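Local coordinates for aldehyde dehydrogenase 12 (Zea mays, PDB 6D97), which probably oxidises L-glutamate gamma-semialdehyde to glutamate with NAD+ as the last step of proline breakdown in plants, at residues A[44-49]-A[234-239]; A[226-231]-A[250-255]. One frame throughout, in Å; residues are numbered along the deposited sequence.

Interaction 1: A[44-49]-A[234-239]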
loop_
_atom_site.group_PDB
_atom_site.type_symbol
_atom_site.label_atom_id
_atom_site.label_comp_id
_atom_site.label_asym_id
_atom_site.label_seq_id
_atom_site.Cartn_x
_atom_site.Cartn_y
_atom_site.Cartn_z
ATOM N N GLU A 44 -0.683 44.912 13.933
ATOM C CA GLU A 44 -1.870 44.721 13.118
ATOM C C GLU A 44 -1.767 43.423 12.333
ATOM O O GLU A 44 -0.672 42.974 11.975
ATOM C CB GLU A 44 -2.107 45.899 12.160
ATOM C CG GLU A 44 -0.995 46.181 11.169
ATOM C CD GLU A 44 -1.410 47.211 10.128
ATOM O OE1 GLU A 44 -1.602 46.827 8.951
ATOM O OE2 GLU A 44 -1.561 48.400 10.492
ATOM N N VAL A 45 -2.924 42.816 12.090
ATOM C CA VAL A 45 -3.043 41.591 11.310
ATOM C C VAL A 45 -3.878 41.900 10.078
ATOM O O VAL A 45 -4.984 42.441 10.192
ATOM C CB VAL A 45 -3.682 40.453 12.126
ATOM C CG1 VAL A 45 -3.766 39.180 11.289
ATOM C CG2 VAL A 45 -2.893 40.222 13.391
ATOM N N GLN A 46 -3.351 41.560 8.911
ATOM C CA GLN A 46 -4.009 41.861 7.653
ATOM C C GLN A 46 -4.528 40.590 7.003
ATOM O O GLN A 46 -4.151 39.469 7.359
ATOM C CB GLN A 46 -3.055 42.586 6.699
ATOM C CG GLN A 46 -2.524 43.900 7.242
ATOM C CD GLN A 46 -1.562 44.571 6.292
ATOM O OE1 GLN A 46 -0.355 44.340 6.348
ATOM N NE2 GLN A 46 -2.092 45.400 5.400
ATOM N N ASN A 47 -5.405 40.788 6.031
ATOM C CA ASN A 47 -5.842 39.711 5.164
ATOM C C ASN A 47 -4.920 39.619 3.956
ATOM O O ASN A 47 -4.197 40.558 3.619
ATOM C CB ASN A 47 -7.286 39.932 4.711
ATOM C CG ASN A 47 -8.216 40.258 5.865
ATOM O OD1 ASN A 47 -8.568 39.384 6.663
ATOM N ND2 ASN A 47 -8.620 41.523 5.963
ATOM N N PHE A 48 -4.949 38.461 3.305
ATOM C CA PHE A 48 -4.269 38.258 2.035
ATOM C C PHE A 48 -5.281 37.694 1.053
ATOM O O PHE A 48 -5.846 36.621 1.291
ATOM C CB PHE A 48 -3.076 37.313 2.184
ATOM C CG PHE A 48 -2.163 37.294 0.995
ATOM C CD1 PHE A 48 -1.191 38.267 0.841
ATOM C CD2 PHE A 48 -2.266 36.298 0.040
ATOM C CE1 PHE A 48 -0.344 38.250 -0.244
ATOM C CE2 PHE A 48 -1.421 36.276 -1.047
ATOM C CZ PHE A 48 -0.461 37.255 -1.191
ATOM N N VAL A 49 -5.516 38.414 -0.039
ATOM C CA VAL A 49 -6.503 38.000 -1.027
ATOM C C VAL A 49 -6.088 38.554 -2.380
ATOM O O VAL A 49 -5.560 39.666 -2.479
ATOM C CB VAL A 49 -7.923 38.459 -0.632
ATOM C CG1 VAL A 49 -8.046 39.973 -0.719
ATOM C CG2 VAL A 49 -8.968 37.788 -1.501
ATOM N N MET A 234 3.477 33.365 9.553
ATOM C CA MET A 234 3.883 32.138 8.872
ATOM C C MET A 234 3.669 32.247 7.366
ATOM O O MET A 234 4.483 31.751 6.578
ATOM C CB MET A 234 3.120 30.945 9.446
ATOM C CG MET A 234 3.568 29.613 8.880
ATOM S SD MET A 234 5.277 29.244 9.306
ATOM C CE MET A 234 5.693 28.128 7.973
ATOM N N ILE A 235 2.589 32.910 6.947
ATOM C CA ILE A 235 2.318 33.065 5.521
ATOM C C ILE A 235 3.362 33.962 4.868
ATOM O O ILE A 235 3.776 33.725 3.726
ATOM C CB ILE A 235 0.892 33.599 5.305
ATOM C CG1 ILE A 235 -0.127 32.529 5.689
ATOM C CG2 ILE A 235 0.689 34.002 3.860
ATOM C CD1 ILE A 235 -1.546 33.046 5.781
ATOM N N ARG A 236 3.808 35.001 5.579
ATOM C CA ARG A 236 4.879 35.848 5.061
ATOM C C ARG A 236 6.157 35.047 4.861
ATOM O O ARG A 236 6.846 35.205 3.846
ATOM C CB ARG A 236 5.120 37.025 6.004
ATOM C CG ARG A 236 3.904 37.909 6.149
ATOM C CD ARG A 236 4.145 39.116 7.041
ATOM N NE ARG A 236 2.951 39.954 7.107
ATOM C CZ ARG A 236 2.675 40.934 6.253
ATOM N NH1 ARG A 236 3.518 41.213 5.267
ATOM N NH2 ARG A 236 1.555 41.637 6.384
ATOM N N LEU A 237 6.482 34.176 5.818
ATOM C CA LEU A 237 7.609 33.266 5.650
ATOM C C LEU A 237 7.403 32.368 4.438
ATOM O O LEU A 237 8.316 32.185 3.623
ATOM C CB LEU A 237 7.795 32.435 6.925
ATOM C CG LEU A 237 8.895 31.373 7.089
ATOM C CD1 LEU A 237 9.008 31.015 8.571
ATOM C CD2 LEU A 237 8.674 30.099 6.252
ATOM N N LEU A 238 6.205 31.791 4.308
ATOM C CA LEU A 238 5.940 30.878 3.199
ATOM C C LEU A 238 6.077 31.585 1.856
ATOM O O LEU A 238 6.575 30.998 0.887
ATOM C CB LEU A 238 4.549 30.262 3.349
ATOM C CG LEU A 238 4.401 29.173 4.414
ATOM C CD1 LEU A 238 2.937 28.864 4.684
ATOM C CD2 LEU A 238 5.143 27.917 3.974
ATOM N N HIS A 239 5.638 32.844 1.779
ATOM C CA HIS A 239 5.835 33.617 0.557
ATOM C C HIS A 239 7.317 33.802 0.259
ATOM O O HIS A 239 7.743 33.684 -0.895
ATOM C CB HIS A 239 5.138 34.972 0.671
ATOM C CG HIS A 239 3.650 34.904 0.522
ATOM N ND1 HIS A 239 2.797 35.730 1.220
ATOM C CD2 HIS A 239 2.864 34.113 -0.246
ATOM C CE1 HIS A 239 1.550 35.452 0.889
ATOM N NE2 HIS A 239 1.561 34.475 0.001
#
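One face of the F48 ring is covered by the H239 imidazole, whose CE1 lies 3.4 Å above the ring plane, shifted toward the rim. The two rings meet obliquely, with planes 43° apart and centroids 4.5 Å apart. A second flat pair lies beside them. The amide of Q46 comes to the edge of the R236 guanidinium, and the two planes are 22° apart. Here strand 43-49 packs on helix 229-240, a helix of the Rossmann-type NAD-binding domain. F48 CB points toward the helix, and with CG anti to the backbone nitrogen (chi1 -167°) the ring meets H239. H239 approaches from the opposite direction, and its NE2 is 3.6 Å from both CE2 and CZ of F48. W53 of the next strand meets the F48 ring edge-to-face and also forms a cation-pi contact with R236. Replacing F48 by an alanine is likely to open a gap between H239 and W53 and to leave the imidazole less restrained. The Q46 and R236 side chains cross at about a right angle. The stronger partner of R236 is E232: E232 OE2 forms a salt bridge with R236 NE, and its OE1 accepts a hydrogen bond from Q46 N. This probably sets the guanidinium in place. The direct link to Q46 is weak and bent: R236 NH2 donates to Q46 OE1 over 3.3 Å.

Interaction 2: A[226-231]-A[250-255]. With NAD (nicotinamide-adenine-dinucleotide), chain E.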
loop_
_atom_site.group_PDB
_atom_site.type_symbol
_atom_site.label_atom_id
_atom_site.label_comp_id
_atom_site.label_asym_id
_atom_site.label_seq_id
_atom_site.Cartn_x
_atom_site.Cartn_y
_atom_site.Cartn_z
ATOM N N LYS A 226 -8.264 36.000 17.522
ATOM C CA LYS A 226 -7.462 36.190 18.723
ATOM C C LYS A 226 -6.002 35.825 18.494
ATOM O O LYS A 226 -5.113 36.409 19.122
ATOM C CB LYS A 226 -8.035 35.366 19.877
ATOM C CG LYS A 226 -9.285 35.945 20.515
ATOM C CD LYS A 226 -9.673 35.156 21.759
ATOM C CE LYS A 226 -11.095 34.620 21.658
ATOM N NZ LYS A 226 -11.240 33.612 20.566
ATOM N N VAL A 227 -5.728 34.870 17.603
ATOM C CA VAL A 227 -4.381 34.341 17.429
ATOM C C VAL A 227 -3.910 34.363 15.985
ATOM O O VAL A 227 -2.810 33.883 15.702
ATOM C CB VAL A 227 -4.271 32.909 17.990
ATOM C CG1 VAL A 227 -4.726 32.870 19.432
ATOM C CG2 VAL A 227 -5.088 31.958 17.139
ATOM N N SER A 228 -4.697 34.910 15.056
ATOM C CA SER A 228 -4.374 34.808 13.637
ATOM C C SER A 228 -3.079 35.516 13.270
ATOM O O SER A 228 -2.618 35.370 12.132
ATOM C CB SER A 228 -5.515 35.369 12.786
ATOM O OG SER A 228 -5.758 36.734 13.080
ATOM N N ILE A 229 -2.489 36.280 14.195
ATOM C CA ILE A 229 -1.225 36.950 13.914
ATOM C C ILE A 229 -0.140 35.931 13.612
ATOM O O ILE A 229 0.770 36.195 12.817
ATOM C CB ILE A 229 -0.830 37.875 15.088
ATOM C CG1 ILE A 229 0.293 38.826 14.670
ATOM C CG2 ILE A 229 -0.411 37.065 16.313
ATOM C CD1 ILE A 229 0.470 40.017 15.606
ATOM N N VAL A 230 -0.237 34.741 14.207
ATOM C CA VAL A 230 0.807 33.733 14.051
ATOM C C VAL A 230 0.844 33.233 12.615
ATOM O O VAL A 230 1.888 33.262 11.952
ATOM C CB VAL A 230 0.592 32.577 15.040
ATOM C CG1 VAL A 230 1.607 31.475 14.786
ATOM C CG2 VAL A 230 0.686 33.088 16.467
ATOM N N MET A 231 -0.302 32.766 12.110
ATOM C CA MET A 231 -0.348 32.288 10.733
ATOM C C MET A 231 -0.076 33.407 9.743
ATOM O O MET A 231 0.433 33.150 8.648
ATOM C CB MET A 231 -1.696 31.639 10.429
ATOM C CG MET A 231 -1.717 30.156 10.684
ATOM S SD MET A 231 -0.311 29.260 9.992
ATOM C CE MET A 231 -0.679 29.349 8.244
ATOM N N PHE A 250 -6.166 34.513 2.830
ATOM C CA PHE A 250 -6.161 34.570 4.288
ATOM C C PHE A 250 -7.214 35.579 4.719
ATOM O O PHE A 250 -7.096 36.765 4.398
ATOM C CB PHE A 250 -4.768 34.969 4.790
ATOM C CG PHE A 250 -4.598 34.904 6.280
ATOM C CD1 PHE A 250 -4.822 33.724 6.975
ATOM C CD2 PHE A 250 -4.164 36.020 6.980
ATOM C CE1 PHE A 250 -4.640 33.668 8.347
ATOM C CE2 PHE A 250 -3.982 35.976 8.348
ATOM C CZ PHE A 250 -4.218 34.798 9.036
ATOM N N ILE A 251 -8.250 35.121 5.417
ATOM C CA ILE A 251 -9.355 35.986 5.817
ATOM C C ILE A 251 -9.444 36.011 7.338
ATOM O O ILE A 251 -9.309 34.973 7.996
ATOM C CB ILE A 251 -10.693 35.543 5.189
ATOM C CG1 ILE A 251 -11.813 36.510 5.591
ATOM C CG2 ILE A 251 -11.045 34.116 5.586
ATOM C CD1 ILE A 251 -13.088 36.362 4.779
ATOM N N ASN A 252 -9.645 37.203 7.892
ATOM C CA ASN A 252 -9.941 37.385 9.305
ATOM C C ASN A 252 -11.367 37.905 9.428
ATOM O O ASN A 252 -11.742 38.857 8.735
ATOM C CB ASN A 252 -8.961 38.361 9.963
ATOM C CG ASN A 252 -7.511 37.916 9.857
ATOM O OD1 ASN A 252 -6.991 37.239 10.741
ATOM N ND2 ASN A 252 -6.844 38.328 8.786
ATOM N N SER A 253 -12.158 37.274 10.289
ATOM C CA SER A 253 -13.552 37.665 10.463
ATOM C C SER A 253 -14.100 36.951 11.687
ATOM O O SER A 253 -13.471 36.041 12.234
ATOM C CB SER A 253 -14.398 37.331 9.230
ATOM O OG SER A 253 -14.557 35.929 9.085
ATOM N N ASP A 254 -15.285 37.381 12.114
ATOM C CA ASP A 254 -16.019 36.600 13.089
ATOM C C ASP A 254 -16.628 35.379 12.406
ATOM O O ASP A 254 -16.603 35.243 11.178
ATOM C CB ASP A 254 -17.098 37.442 13.780
ATOM C CG ASP A 254 -18.091 38.066 12.806
ATOM O OD1 ASP A 254 -18.524 37.400 11.843
ATOM O OD2 ASP A 254 -18.472 39.233 13.031
ATOM N N GLY A 255 -17.181 34.481 13.221
ATOM C CA GLY A 255 -17.724 33.248 12.677
ATOM C C GLY A 255 -18.877 33.479 11.720
ATOM O O GLY A 255 -19.036 32.751 10.738
HETATM P PA NAD E . -15.045 27.580 17.699
HETATM O O1A NAD E . -16.061 26.581 17.059
HETATM O O2A NAD E . -15.507 28.601 18.617
HETATM O O5B NAD E . -14.289 28.510 16.834
HETATM C C5B NAD E . -13.306 28.005 15.962
HETATM C C4B NAD E . -13.220 28.746 14.631
HETATM O O4B NAD E . -14.407 28.639 13.864
HETATM C C3B NAD E . -12.877 30.193 14.778
HETATM O O3B NAD E . -12.014 30.593 13.785
HETATM C C2B NAD E . -14.184 30.844 14.634
HETATM O O2B NAD E . -14.042 32.136 14.181
HETATM C C1B NAD E . -14.832 29.957 13.638
HETATM N N9A NAD E . -16.280 29.985 13.630
HETATM C C8A NAD E . -17.145 30.081 14.704
HETATM N N7A NAD E . -18.405 30.042 14.257
HETATM C C5A NAD E . -18.403 29.906 12.872
HETATM C C6A NAD E . -19.379 29.810 11.898
HETATM N N6A NAD E . -20.765 29.850 12.276
HETATM N N1A NAD E . -19.038 29.683 10.608
HETATM C C2A NAD E . -17.739 29.640 10.217
HETATM N N3A NAD E . -16.750 29.731 11.144
HETATM C C4A NAD E . -17.050 29.860 12.454
HETATM O O3 NAD E . -13.941 27.067 18.519
HETATM P PN NAD E . -13.700 27.339 20.066
HETATM O O1N NAD E . -12.549 26.326 20.416
HETATM O O2N NAD E . -13.189 28.729 20.308
HETATM O O5D NAD E . -14.883 27.037 20.947
#
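S228 holds OG between its backbone N and carbonyl carbon (chi1 60°), while N252 sets CG anti to its own carbonyl carbon (chi1 -59°). These two torsions bring the serine hydroxyl and the asparagine amide together. The contact lies within a beta-alpha-beta unit of the Rossmann-type NAD-binding domain. It joins 226-231, which leads into helix 229-240, to 250-255, which continues from strand 249-251. S228 OG donates to N252 OD1 at 2.7 Å. The bond reaches the oxygen nearly head-on, with a C=O...donor angle of 157°, and the donor is somewhat tilted from the amide plane. The other end of the amide, ND2, makes a weak hydrogen bond to Q46 O, so both ends of the buried group are engaged. Next to this pair, the F250 ring packs against S228 and M231. Its CZ carries the ring edge to S228 O at 3.5 Å. M231 adds an apolar touch, with CB 4.1 Å from F250 CE1. Its bent chain then leads the sulfur away from the ring.

Beyond N252 the chain runs to the cofactor. S253 O accepts a hydrogen bond from K222 NZ, which also binds NAD. S253 OG donates to D254 O at 3.0 Å. D254 is the N-cap of helix 255-265, and its OD1 accepts from V257 N. The next residue, G255, belongs to the NAD pocket. It has no side chain, and a beta carbon would probably come too close to N7A of the adenine. The carbonyl oxygen of G255 lies over the adenine face, 3.1 Å from N1A of NAD.

How the interactions relate
From the N terminus, the chain lays down strand 43-49, then runs 184 residues before 234-239 closes interaction 1. Interaction 2 closes a much shorter loop, from 226-231 to 250-255, with 18 residues between. The two cross along the chain, because 234-239 falls inside that short loop while 44-49 lies before it. Both use helix 229-240: interaction 2 meets it at M231 and the residues leading into it, interaction 1 at a later part. Their centres are 10 Å apart. The contacts also touch through probable hydrogen bonds, a backbone one from F250 N to F48 O and one from N252 N to the N47 side chain (OD1). Together they tie strand 43-49 to the edge of the NAD-binding sheet.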